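Local coordinates for protein 4-hydroxythreonine-4-phosphate dehydrogenase (Legionella pneumophila subsp. pneumophila, PDB 6XMY) that probably catalyses the NAD-dependent oxidation of 4-(phosphooxy)-L-threonine in pyridoxine 5'-phosphate biosynthesis, using a divalent metal ion such as zinc, at residues Gly89-Gln94 with Thr301-Ala306; Leu118-Val123 with Thr136-Phe141; Ala126-Asn129 with Thr134-Gly137. One frame throughout, in Å; residues are numbered along the deposited sequence. Where two conformers were deposited one is given.

Contact 1 of 3, residues Gly89-Gln94 with Thr301-Ala306; sequences GELNPQ and TALELA. With NAD (nicotinamide-adenine-dinucleotide), chain B.
No aromatic ring lies between Gly89-Gln94 and Thr301-Ala306; the carbonyl O of Leu303 comes within 3.4 Å of Gly89 CA, and the carbonyl O of Gly89 rests 4.0 Å from Leu303 CB. The ring that can be described by its faces is the adenine of NAD, one face of which is lined by the methyls Ala302 CB and Leu305 CD1, the latter 3.7 Å from N3A. Gly89 suits its place twice over, because its phi is positive (81°) and because Leu303 O comes so close that a side chain would have little room. Ala306, with no more than a methyl, lets CB settle 3.9 Å from Gly89 N. Beyond them the two leucines pack at about a right angle, Leu303 CD1 coming within 3.6 Å of Leu91 CG, while the CD2 methyls also meet. Leu303 turns CG beside its own backbone N, opposite the carbonyl carbon (chi1 -72°), which carries both methyls over to Leu91. The crossing is thus apolar and van der Waals in nature, and Leu91 continues it onto His124 and Asn127. Leu303 O has a regular partner as well: Ala306 N donates to it at 3.1 Å, closing a 3-10 turn from which Leu303 points to the 89-94 loop and Glu304 away from it. Toward the cofactor, Ala302 N gives a hydrogen bond of 3.1 Å to the phosphate oxygen O1A, and Thr301 N a longer one to O4D of the nicotinamide ribose. The bent chain of Glu304 brings OE2 to 2.7 Å from O2B of the adenosine ribose, where it accepts a hydrogen bond from this 2'-hydroxyl. A carboxylate gripping an adenosine hydroxyl, beside backbone amides on the phosphate, is characteristic of the NAD-binding sites of many dehydrogenases.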
loop_
_atom_site.group_PDB
_atom_site.type_symbol
_atom_site.label_atom_id
_atom_site.label_comp_id
_atom_site.label_asym_id
_atom_site.label_seq_id
_atom_site.Cartn_x
_atom_site.Cartn_y
_atom_site.Cartn_z
ATOM N N GLY A 89 -6.813 -10.557 -18.380
ATOM C CA GLY A 89 -5.470 -11.102 -18.449
ATOM C C GLY A 89 -4.584 -10.514 -19.524
ATOM O O GLY A 89 -3.396 -10.857 -19.576
ATOM N N GLU A 90 -5.111 -9.642 -20.379
ATOM C CA GLU A 90 -4.380 -9.119 -21.531
ATOM C C GLU A 90 -4.036 -7.654 -21.272
ATOM O O GLU A 90 -4.896 -6.775 -21.375
ATOM C CB GLU A 90 -5.216 -9.282 -22.797
ATOM C CG GLU A 90 -4.616 -8.651 -24.048
ATOM C CD GLU A 90 -3.482 -9.460 -24.660
ATOM O OE1 GLU A 90 -3.574 -10.708 -24.693
ATOM O OE2 GLU A 90 -2.496 -8.841 -25.116
ATOM N N LEU A 91 -2.778 -7.391 -20.933
ATOM C CA LEU A 91 -2.344 -6.014 -20.739
ATOM C C LEU A 91 -2.500 -5.232 -22.032
ATOM O O LEU A 91 -2.251 -5.743 -23.125
ATOM C CB LEU A 91 -0.875 -5.979 -20.326
ATOM C CG LEU A 91 -0.548 -6.455 -18.916
ATOM C CD1 LEU A 91 0.961 -6.527 -18.737
ATOM C CD2 LEU A 91 -1.167 -5.531 -17.874
ATOM N N ASN A 92 -2.892 -3.980 -21.902
ATOM C CA ASN A 92 -3.020 -3.102 -23.049
ATOM C C ASN A 92 -2.417 -1.757 -22.669
ATOM O O ASN A 92 -2.950 -1.057 -21.796
ATOM C CB ASN A 92 -4.494 -2.971 -23.439
ATOM C CG ASN A 92 -4.708 -2.097 -24.662
ATOM O OD1 ASN A 92 -3.776 -1.462 -25.155
ATOM N ND2 ASN A 92 -5.950 -2.051 -25.149
ATOM N N PRO A 93 -1.305 -1.364 -23.287
ATOM C CA PRO A 93 -0.706 -0.066 -22.949
ATOM C C PRO A 93 -1.626 1.107 -23.221
ATOM O O PRO A 93 -1.453 2.170 -22.609
ATOM C CB PRO A 93 0.554 -0.018 -23.823
ATOM C CG PRO A 93 0.884 -1.460 -24.079
ATOM C CD PRO A 93 -0.452 -2.147 -24.199
ATOM N N GLN A 94 -2.616 0.946 -24.104
ATOM C CA GLN A 94 -3.547 2.036 -24.355
ATOM C C GLN A 94 -4.413 2.357 -23.148
ATOM O O GLN A 94 -5.004 3.439 -23.106
ATOM C CB GLN A 94 -4.431 1.718 -25.554
ATOM C CG GLN A 94 -3.699 1.768 -26.866
ATOM C CD GLN A 94 -4.637 1.618 -28.030
ATOM O OE1 GLN A 94 -5.751 2.137 -28.008
ATOM N NE2 GLN A 94 -4.204 0.887 -29.050
ATOM N N THR A 301 -1.037 -7.798 -9.816
ATOM C CA THR A 301 -2.175 -7.856 -10.717
ATOM C C THR A 301 -2.663 -9.269 -10.984
ATOM O O THR A 301 -3.796 -9.432 -11.437
ATOM C CB THR A 301 -1.825 -7.161 -12.038
ATOM O OG1 THR A 301 -0.538 -7.603 -12.503
ATOM C CG2 THR A 301 -1.782 -5.665 -11.844
ATOM N N ALA A 302 -1.830 -10.284 -10.760
ATOM C CA ALA A 302 -2.215 -11.683 -10.967
ATOM C C ALA A 302 -3.028 -11.868 -12.258
ATOM O O ALA A 302 -4.140 -12.394 -12.254
ATOM C CB ALA A 302 -2.947 -12.237 -9.743
ATOM N N LEU A 303 -2.430 -11.436 -13.374
ATOM C CA LEU A 303 -3.149 -11.385 -14.647
ATOM C C LEU A 303 -3.783 -12.718 -15.009
ATOM O O LEU A 303 -4.914 -12.761 -15.495
ATOM C CB LEU A 303 -2.211 -10.940 -15.769
ATOM C CG LEU A 303 -1.816 -9.467 -15.723
ATOM C CD1 LEU A 303 -0.557 -9.235 -16.559
ATOM C CD2 LEU A 303 -2.970 -8.610 -16.227
ATOM N N GLU A 304 -3.068 -13.816 -14.778
ATOM C CA GLU A 304 -3.577 -15.133 -15.136
ATOM C C GLU A 304 -4.800 -15.536 -14.322
ATOM O O GLU A 304 -5.496 -16.481 -14.708
ATOM C CB GLU A 304 -2.465 -16.176 -14.971
ATOM C CG GLU A 304 -2.066 -16.454 -13.517
ATOM C CD GLU A 304 -1.332 -15.295 -12.844
ATOM O OE1 GLU A 304 -0.799 -14.412 -13.555
ATOM O OE2 GLU A 304 -1.290 -15.272 -11.595
ATOM N N LEU A 305 -5.077 -14.855 -13.205
ATOM C CA LEU A 305 -6.250 -15.164 -12.400
ATOM C C LEU A 305 -7.448 -14.292 -12.731
ATOM O O LEU A 305 -8.548 -14.574 -12.240
ATOM C CB LEU A 305 -5.943 -15.015 -10.907
ATOM C CG LEU A 305 -4.796 -15.861 -10.345
ATOM C CD1 LEU A 305 -4.719 -15.729 -8.827
ATOM C CD2 LEU A 305 -4.959 -17.309 -10.745
ATOM N N ALA A 306 -7.263 -13.245 -13.529
ATOM C CA ALA A 306 -8.353 -12.312 -13.786
ATOM C C ALA A 306 -9.526 -13.023 -14.457
ATOM O O ALA A 306 -9.353 -13.753 -15.442
ATOM C CB ALA A 306 -7.852 -11.147 -14.640
HETATM P PA NAD B . 1.669 -10.755 -8.057
HETATM O O1A NAD B . 0.879 -10.359 -9.288
HETATM O O2A NAD B . 1.223 -10.725 -6.610
HETATM O O5B NAD B . 1.899 -12.424 -8.415
HETATM C C5B NAD B . 2.644 -13.071 -7.411
HETATM C C4B NAD B . 2.017 -14.441 -7.096
HETATM O O4B NAD B . 0.919 -14.238 -6.175
HETATM C C3B NAD B . 1.434 -15.051 -8.401
HETATM O O3B NAD B . 1.656 -16.447 -8.295
HETATM C C2B NAD B . -0.067 -14.648 -8.314
HETATM O O2B NAD B . -0.917 -15.560 -8.945
HETATM C C1B NAD B . -0.289 -14.728 -6.770
HETATM N N9A NAD B . -1.309 -13.800 -6.291
HETATM C C8A NAD B . -1.299 -12.395 -6.251
HETATM N N7A NAD B . -2.401 -11.895 -5.718
HETATM C C5A NAD B . -3.168 -13.000 -5.375
HETATM C C6A NAD B . -4.438 -13.132 -4.779
HETATM N N6A NAD B . -5.132 -12.025 -4.405
HETATM N N1A NAD B . -4.967 -14.372 -4.557
HETATM C C2A NAD B . -4.217 -15.449 -4.943
HETATM N N3A NAD B . -3.003 -15.482 -5.523
HETATM C C4A NAD B . -2.503 -14.214 -5.725
HETATM O O3 NAD B . 3.035 -9.892 -8.186
HETATM P PN NAD B . 4.196 -10.007 -9.258
HETATM O O1N NAD B . 5.546 -9.719 -8.649
HETATM O O2N NAD B . 3.864 -11.058 -10.265
HETATM O O5D NAD B . 4.006 -8.520 -10.208
HETATM C C5D NAD B . 2.863 -8.464 -10.997
HETATM C C4D NAD B . 2.568 -6.984 -11.251
HETATM O O4D NAD B . 1.922 -6.456 -10.064
HETATM C C3D NAD B . 3.903 -6.178 -11.421
HETATM O O3D NAD B . 3.629 -5.180 -12.362
HETATM C C2D NAD B . 4.120 -5.569 -10.017
HETATM O O2D NAD B . 4.789 -4.340 -10.007
HETATM C C1D NAD B . 2.628 -5.279 -9.692
HETATM N N1N NAD B . 2.403 -5.098 -8.217
HETATM C C2N NAD B . 1.580 -4.061 -7.868
HETATM C C3N NAD B . 1.301 -3.810 -6.522
HETATM C C7N NAD B . 0.387 -2.672 -6.260
HETATM O O7N NAD B . -0.122 -2.039 -7.187
HETATM N N7N NAD B . 0.121 -2.385 -4.937
HETATM C C4N NAD B . 1.867 -4.623 -5.523
HETATM C C5N NAD B . 2.697 -5.687 -5.917
HETATM C C6N NAD B . 2.970 -5.915 -7.281
#

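Contact 2 of 3, residues Leu118-Val123 with Thr136-Phe141; sequences LVTAPV and TGHTEF. With NAD (nicotinamide-adenine-dinucleotide), chain B; SO4 (sulfate ion), chain C.
Thr120, at the end of strand 117-120, meets His138 through its carbon side: CB sits 3.9 Å from the centroid of the imidazole, over one face and offset toward the rim, in a CH-pi contact, while CG2 lies 3.6 Å from His138 CD2. With OG1 between the backbone N and the carbonyl carbon (chi1 59°), the hydroxyl goes instead to Arg294, so a threonine serves both an apolar and a polar neighbour. Ala121 then turns its carbonyl to the histidine through water: its O accepts from a molecule that lies 2.9 Å from His138 NE2. Gly137 is the N-cap of helix 138-145, and there His138 N and ND1 both donate to sulfate O2, the ND1 bond being 2.8 Å, while Thr139 N and OG1 hold O3. Arg294 and Asn285 also bind this sulfate, probably from the crystallisation liquor; since His138, Thr139, Asn285 and Arg294 are all predicted substrate ligands, it may mark the place of the substrate's phosphate. The absent side chain of Gly137 leaves room for the anion. Pro122 lies against the carboxamide oxygen O7N of NAD, which also stands at the edge of the imidazole, near its plane. At Val123 the backbone N donates to O7N at 3.0 Å (167°), while CG2 comes obliquely at the ring, 3.5 Å from His138 CE1, and CG1 lies near NE2.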
loop_
_atom_site.group_PDB
_atom_site.type_symbol
_atom_site.label_atom_id
_atom_site.label_comp_id
_atom_site.label_asym_id
_atom_site.label_seq_id
_atom_site.Cartn_x
_atom_site.Cartn_y
_atom_site.Cartn_z
ATOM N N LEU A 118 -8.387 6.438 0.544
ATOM C CA LEU A 118 -8.171 5.793 -0.744
ATOM C C LEU A 118 -7.608 4.398 -0.511
ATOM O O LEU A 118 -6.681 4.221 0.286
ATOM C CB LEU A 118 -7.178 6.610 -1.576
ATOM C CG LEU A 118 -6.906 6.110 -2.996
ATOM C CD1 LEU A 118 -8.174 6.159 -3.845
ATOM C CD2 LEU A 118 -5.810 6.937 -3.631
ATOM N N VAL A 119 -8.171 3.412 -1.197
ATOM C CA VAL A 119 -7.664 2.041 -1.179
ATOM C C VAL A 119 -7.341 1.676 -2.617
ATOM O O VAL A 119 -8.161 1.890 -3.508
ATOM C CB VAL A 119 -8.699 1.062 -0.597
ATOM C CG1 VAL A 119 -8.101 -0.350 -0.454
ATOM C CG2 VAL A 119 -9.233 1.576 0.746
ATOM N N THR A 120 -6.155 1.122 -2.846
ATOM C CA THR A 120 -5.703 0.825 -4.200
ATOM C C THR A 120 -5.675 -0.674 -4.469
ATOM O O THR A 120 -4.963 -1.429 -3.790
ATOM C CB THR A 120 -4.335 1.440 -4.491
ATOM O OG1 THR A 120 -3.381 0.928 -3.561
ATOM C CG2 THR A 120 -4.383 2.941 -4.350
ATOM N N ALA A 121 -6.398 -1.085 -5.501
ATOM C CA ALA A 121 -6.224 -2.394 -6.096
ATOM C C ALA A 121 -4.917 -2.378 -6.896
ATOM O O ALA A 121 -4.341 -1.317 -7.137
ATOM C CB ALA A 121 -7.444 -2.719 -6.965
ATOM N N PRO A 122 -4.400 -3.537 -7.312
ATOM C CA PRO A 122 -3.044 -3.549 -7.872
ATOM C C PRO A 122 -2.985 -2.980 -9.283
ATOM O O PRO A 122 -3.945 -3.066 -10.053
ATOM C CB PRO A 122 -2.669 -5.035 -7.866
ATOM C CG PRO A 122 -3.984 -5.757 -7.924
ATOM C CD PRO A 122 -4.951 -4.898 -7.155
ATOM N N VAL A 123 -1.838 -2.372 -9.603
ATOM C CA VAL A 123 -1.537 -1.881 -10.941
ATOM C C VAL A 123 -0.312 -2.614 -11.468
ATOM O O VAL A 123 0.509 -3.127 -10.711
ATOM C CB VAL A 123 -1.326 -0.351 -10.988
ATOM C CG1 VAL A 123 -2.546 0.373 -10.447
ATOM C CG2 VAL A 123 -0.086 0.037 -10.216
ATOM N N THR A 136 7.133 4.348 -10.754
ATOM C CA THR A 136 7.757 3.337 -9.918
ATOM C C THR A 136 6.794 2.684 -8.943
ATOM O O THR A 136 7.062 1.556 -8.517
ATOM C CB THR A 136 8.956 3.896 -9.151
ATOM O OG1 THR A 136 8.539 5.037 -8.397
ATOM C CG2 THR A 136 10.068 4.277 -10.115
ATOM N N GLY A 137 5.679 3.325 -8.617
ATOM C CA GLY A 137 4.691 2.740 -7.735
ATOM C C GLY A 137 3.729 3.809 -7.283
ATOM O O GLY A 137 3.962 5.013 -7.475
ATOM N N HIS A 138 2.614 3.348 -6.694
ATOM C CA HIS A 138 1.652 4.277 -6.097
ATOM C C HIS A 138 2.334 5.181 -5.082
ATOM O O HIS A 138 1.995 6.365 -4.958
ATOM C CB HIS A 138 0.561 3.531 -5.321
ATOM C CG HIS A 138 -0.426 2.759 -6.150
ATOM N ND1 HIS A 138 -0.275 1.414 -6.423
ATOM C CD2 HIS A 138 -1.628 3.114 -6.663
ATOM C CE1 HIS A 138 -1.327 0.984 -7.101
ATOM N NE2 HIS A 138 -2.163 1.996 -7.264
ATOM N N THR A 139 3.251 4.613 -4.295
ATOM C CA THR A 139 3.820 5.334 -3.162
ATOM C C THR A 139 4.536 6.593 -3.628
ATOM O O THR A 139 4.312 7.690 -3.092
ATOM C CB THR A 139 4.776 4.400 -2.411
ATOM O OG1 THR A 139 4.051 3.238 -1.979
ATOM C CG2 THR A 139 5.381 5.099 -1.205
ATOM N N GLU A 140 5.377 6.460 -4.657
ATOM C CA GLU A 140 6.087 7.616 -5.197
ATOM C C GLU A 140 5.142 8.542 -5.953
ATOM O O GLU A 140 5.296 9.770 -5.909
ATOM C CB GLU A 140 7.215 7.160 -6.121
ATOM C CG GLU A 140 8.360 6.432 -5.426
ATOM C CD GLU A 140 7.982 5.046 -4.937
ATOM O OE1 GLU A 140 7.240 4.337 -5.650
ATOM O OE2 GLU A 140 8.410 4.673 -3.822
ATOM N N PHE A 141 4.163 7.971 -6.663
ATOM C CA PHE A 141 3.188 8.799 -7.360
ATOM C C PHE A 141 2.469 9.718 -6.382
ATOM O O PHE A 141 2.323 10.918 -6.632
ATOM C CB PHE A 141 2.174 7.942 -8.121
ATOM C CG PHE A 141 1.046 8.749 -8.714
ATOM C CD1 PHE A 141 1.177 9.342 -9.962
ATOM C CD2 PHE A 141 -0.126 8.955 -8.003
ATOM C CE1 PHE A 141 0.142 10.106 -10.504
ATOM C CE2 PHE A 141 -1.149 9.722 -8.531
ATOM C CZ PHE A 141 -1.014 10.296 -9.782
HETATM P PA NAD B . 1.669 -10.755 -8.057
HETATM O O1A NAD B . 0.879 -10.359 -9.288
HETATM O O2A NAD B . 1.223 -10.725 -6.610
HETATM O O5B NAD B . 1.899 -12.424 -8.415
HETATM C C5B NAD B . 2.644 -13.071 -7.411
HETATM C C4B NAD B . 2.017 -14.441 -7.096
HETATM O O4B NAD B . 0.919 -14.238 -6.175
HETATM C C3B NAD B . 1.434 -15.051 -8.401
HETATM O O3B NAD B . 1.656 -16.447 -8.295
HETATM C C2B NAD B . -0.067 -14.648 -8.314
HETATM O O2B NAD B . -0.917 -15.560 -8.945
HETATM C C1B NAD B . -0.289 -14.728 -6.770
HETATM N N9A NAD B . -1.309 -13.800 -6.291
HETATM C C8A NAD B . -1.299 -12.395 -6.251
HETATM N N7A NAD B . -2.401 -11.895 -5.718
HETATM C C5A NAD B . -3.168 -13.000 -5.375
HETATM C C6A NAD B . -4.438 -13.132 -4.779
HETATM N N6A NAD B . -5.132 -12.025 -4.405
HETATM N N1A NAD B . -4.967 -14.372 -4.557
HETATM C C2A NAD B . -4.217 -15.449 -4.943
HETATM N N3A NAD B . -3.003 -15.482 -5.523
HETATM C C4A NAD B . -2.503 -14.214 -5.725
HETATM O O3 NAD B . 3.035 -9.892 -8.186
HETATM P PN NAD B . 4.196 -10.007 -9.258
HETATM O O1N NAD B . 5.546 -9.719 -8.649
HETATM O O2N NAD B . 3.864 -11.058 -10.265
HETATM O O5D NAD B . 4.006 -8.520 -10.208
HETATM C C5D NAD B . 2.863 -8.464 -10.997
HETATM C C4D NAD B . 2.568 -6.984 -11.251
HETATM O O4D NAD B . 1.922 -6.456 -10.064
HETATM C C3D NAD B . 3.903 -6.178 -11.421
HETATM O O3D NAD B . 3.629 -5.180 -12.362
HETATM C C2D NAD B . 4.120 -5.569 -10.017
HETATM O O2D NAD B . 4.789 -4.340 -10.007
HETATM C C1D NAD B . 2.628 -5.279 -9.692
HETATM N N1N NAD B . 2.403 -5.098 -8.217
HETATM C C2N NAD B . 1.580 -4.061 -7.868
HETATM C C3N NAD B . 1.301 -3.810 -6.522
HETATM C C7N NAD B . 0.387 -2.672 -6.260
HETATM O O7N NAD B . -0.122 -2.039 -7.187
HETATM N N7N NAD B . 0.121 -2.385 -4.937
HETATM C C4N NAD B . 1.867 -4.623 -5.523
HETATM C C5N NAD B . 2.697 -5.687 -5.917
HETATM C C6N NAD B . 2.970 -5.915 -7.281
HETATM S S SO4 C . 3.066 0.735 -4.364
HETATM O O1 SO4 C . 2.088 0.971 -3.305
HETATM O O2 SO4 C . 2.389 0.781 -5.656
HETATM O O3 SO4 C . 4.053 1.812 -4.324
HETATM O O4 SO4 C . 3.738 -0.569 -4.234
HETATM O O HOH W 1 -4.849 1.342 -7.982
#

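Contact 3 of 3, residues Ala126-Asn129 with Thr134-Gly137; sequences ANIN and TFTG
Asn129 faces the backbone of Phe135 in the loop joining helix 125-130 to helix 138-145, and its carboxamide bonds both the N-H and the C=O of that one residue. ND2 donates to Phe135 O at 2.9 Å, nearly straight (168°) and on a lone pair in the carbonyl plane, with the acceptor also close to the plane of the amide. The return bond, from Phe135 N to Asn129 OD1, is longer at 3.2 Å and looser, the donor standing 38° above the side-chain carbonyl plane. An asparagine fits because one short, flat group offers both a donor and an acceptor. Beside this pair lies the apolar half of the contact: Ile128 CG2 packs 3.6 Å from Phe135 CB, and its CD1 lies over a face of the phenyl ring, 4.2 Å from the centroid in a CH-pi contact. With CG opposite the backbone N (chi1 180°), the ring of Phe135 reaches Ile128. In the next shell, Lys125 O takes a second hydrogen bond from Asn129 ND2, tying the amide to its own helix. A water donates to Asn129 OD1 at 3.0 Å and also hydrogen-bonds Thr134 OG1, so OD1 has two partners. Helix 96-111 backs the apolar half, with Met100 touching both Ile128 and Phe135. On the ring face opposite Ile128 CD1, Gly137 N stands 3.7 Å above the plane, over the centre of the phenyl.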
loop_
_atom_site.group_PDB
_atom_site.type_symbol
_atom_site.label_atom_id
_atom_site.label_comp_id
_atom_site.label_asym_id
_atom_site.label_seq_id
_atom_site.Cartn_x
_atom_site.Cartn_y
_atom_site.Cartn_z
ATOM N N ALA A 126 5.018 -2.277 -15.212
ATOM C CA ALA A 126 5.644 -2.320 -16.531
ATOM C C ALA A 126 4.699 -1.847 -17.627
ATOM O O ALA A 126 5.130 -1.157 -18.557
ATOM C CB ALA A 126 6.167 -3.720 -16.844
ATOM N N ASN A 127 3.416 -2.223 -17.555
ATOM C CA ASN A 127 2.472 -1.771 -18.577
ATOM C C ASN A 127 2.402 -0.250 -18.618
ATOM O O ASN A 127 2.345 0.348 -19.699
ATOM C CB ASN A 127 1.079 -2.356 -18.334
ATOM C CG ASN A 127 0.109 -2.055 -19.479
ATOM O OD1 ASN A 127 -0.938 -1.435 -19.292
ATOM N ND2 ASN A 127 0.465 -2.493 -20.667
ATOM N N ILE A 128 2.418 0.392 -17.444
ATOM C CA ILE A 128 2.386 1.849 -17.396
ATOM C C ILE A 128 3.648 2.431 -18.022
ATOM O O ILE A 128 3.587 3.365 -18.835
ATOM C CB ILE A 128 2.162 2.329 -15.951
ATOM C CG1 ILE A 128 0.762 1.908 -15.488
ATOM C CG2 ILE A 128 2.366 3.837 -15.838
ATOM C CD1 ILE A 128 0.567 1.927 -14.007
ATOM N N ASN A 129 4.810 1.878 -17.667
ATOM C CA ASN A 129 6.057 2.353 -18.257
ATOM C C ASN A 129 6.110 2.073 -19.755
ATOM O O ASN A 129 6.637 2.888 -20.524
ATOM C CB ASN A 129 7.249 1.720 -17.542
ATOM C CG ASN A 129 7.499 2.339 -16.173
ATOM O OD1 ASN A 129 8.114 3.404 -16.058
ATOM N ND2 ASN A 129 7.016 1.681 -15.130
ATOM N N THR A 134 6.509 7.270 -16.901
ATOM C CA THR A 134 7.476 6.841 -15.896
ATOM C C THR A 134 6.770 6.663 -14.554
ATOM O O THR A 134 6.112 7.583 -14.063
ATOM C CB THR A 134 8.632 7.837 -15.808
ATOM O OG1 THR A 134 9.382 7.790 -17.031
ATOM C CG2 THR A 134 9.564 7.468 -14.663
ATOM N N PHE A 135 6.891 5.473 -13.968
ATOM C CA PHE A 135 6.085 5.123 -12.800
ATOM C C PHE A 135 6.823 4.055 -12.012
ATOM O O PHE A 135 7.111 2.981 -12.544
ATOM C CB PHE A 135 4.728 4.599 -13.267
ATOM C CG PHE A 135 3.791 4.198 -12.151
ATOM C CD1 PHE A 135 3.068 5.155 -11.446
ATOM C CD2 PHE A 135 3.614 2.861 -11.822
ATOM C CE1 PHE A 135 2.190 4.780 -10.438
ATOM C CE2 PHE A 135 2.742 2.480 -10.819
ATOM C CZ PHE A 135 2.026 3.444 -10.121
ATOM N N THR A 136 7.133 4.348 -10.754
ATOM C CA THR A 136 7.757 3.337 -9.918
ATOM C C THR A 136 6.794 2.684 -8.943
ATOM O O THR A 136 7.062 1.556 -8.517
ATOM C CB THR A 136 8.956 3.896 -9.151
ATOM O OG1 THR A 136 8.539 5.037 -8.397
ATOM C CG2 THR A 136 10.068 4.277 -10.115
ATOM N N GLY A 137 5.679 3.325 -8.617
ATOM C CA GLY A 137 4.691 2.740 -7.735
ATOM C C GLY A 137 3.729 3.809 -7.283
ATOM O O GLY A 137 3.962 5.013 -7.475
HETATM O O HOH W 2 9.785 4.842 -18.028
#

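Contacts 1 and 2 both line the NAD site, with centres about 16 Å apart: contact 1 holds the adenosine, a phosphate and the nicotinamide ribose, contact 2 the carboxamide, and they meet where Thr301 CG2 packs 3.4 Å from Val123 C. Contact 3 adjoins contact 2, about 10 Å between centres. It shares Thr136 and Gly137 with it, and Phe135 CE2 lies 3.8 Å from Val123 CG2, so the loop leading to the anion-binding helix is braced against a cofactor-binding residue. The 89-94 loop of contact 1 packs beside helix 125-130 of contact 3, the centres of these contacts being about 14 Å apart. The zinc ion, bound by His168 and His268, is about 9 Å from the side chain of His138.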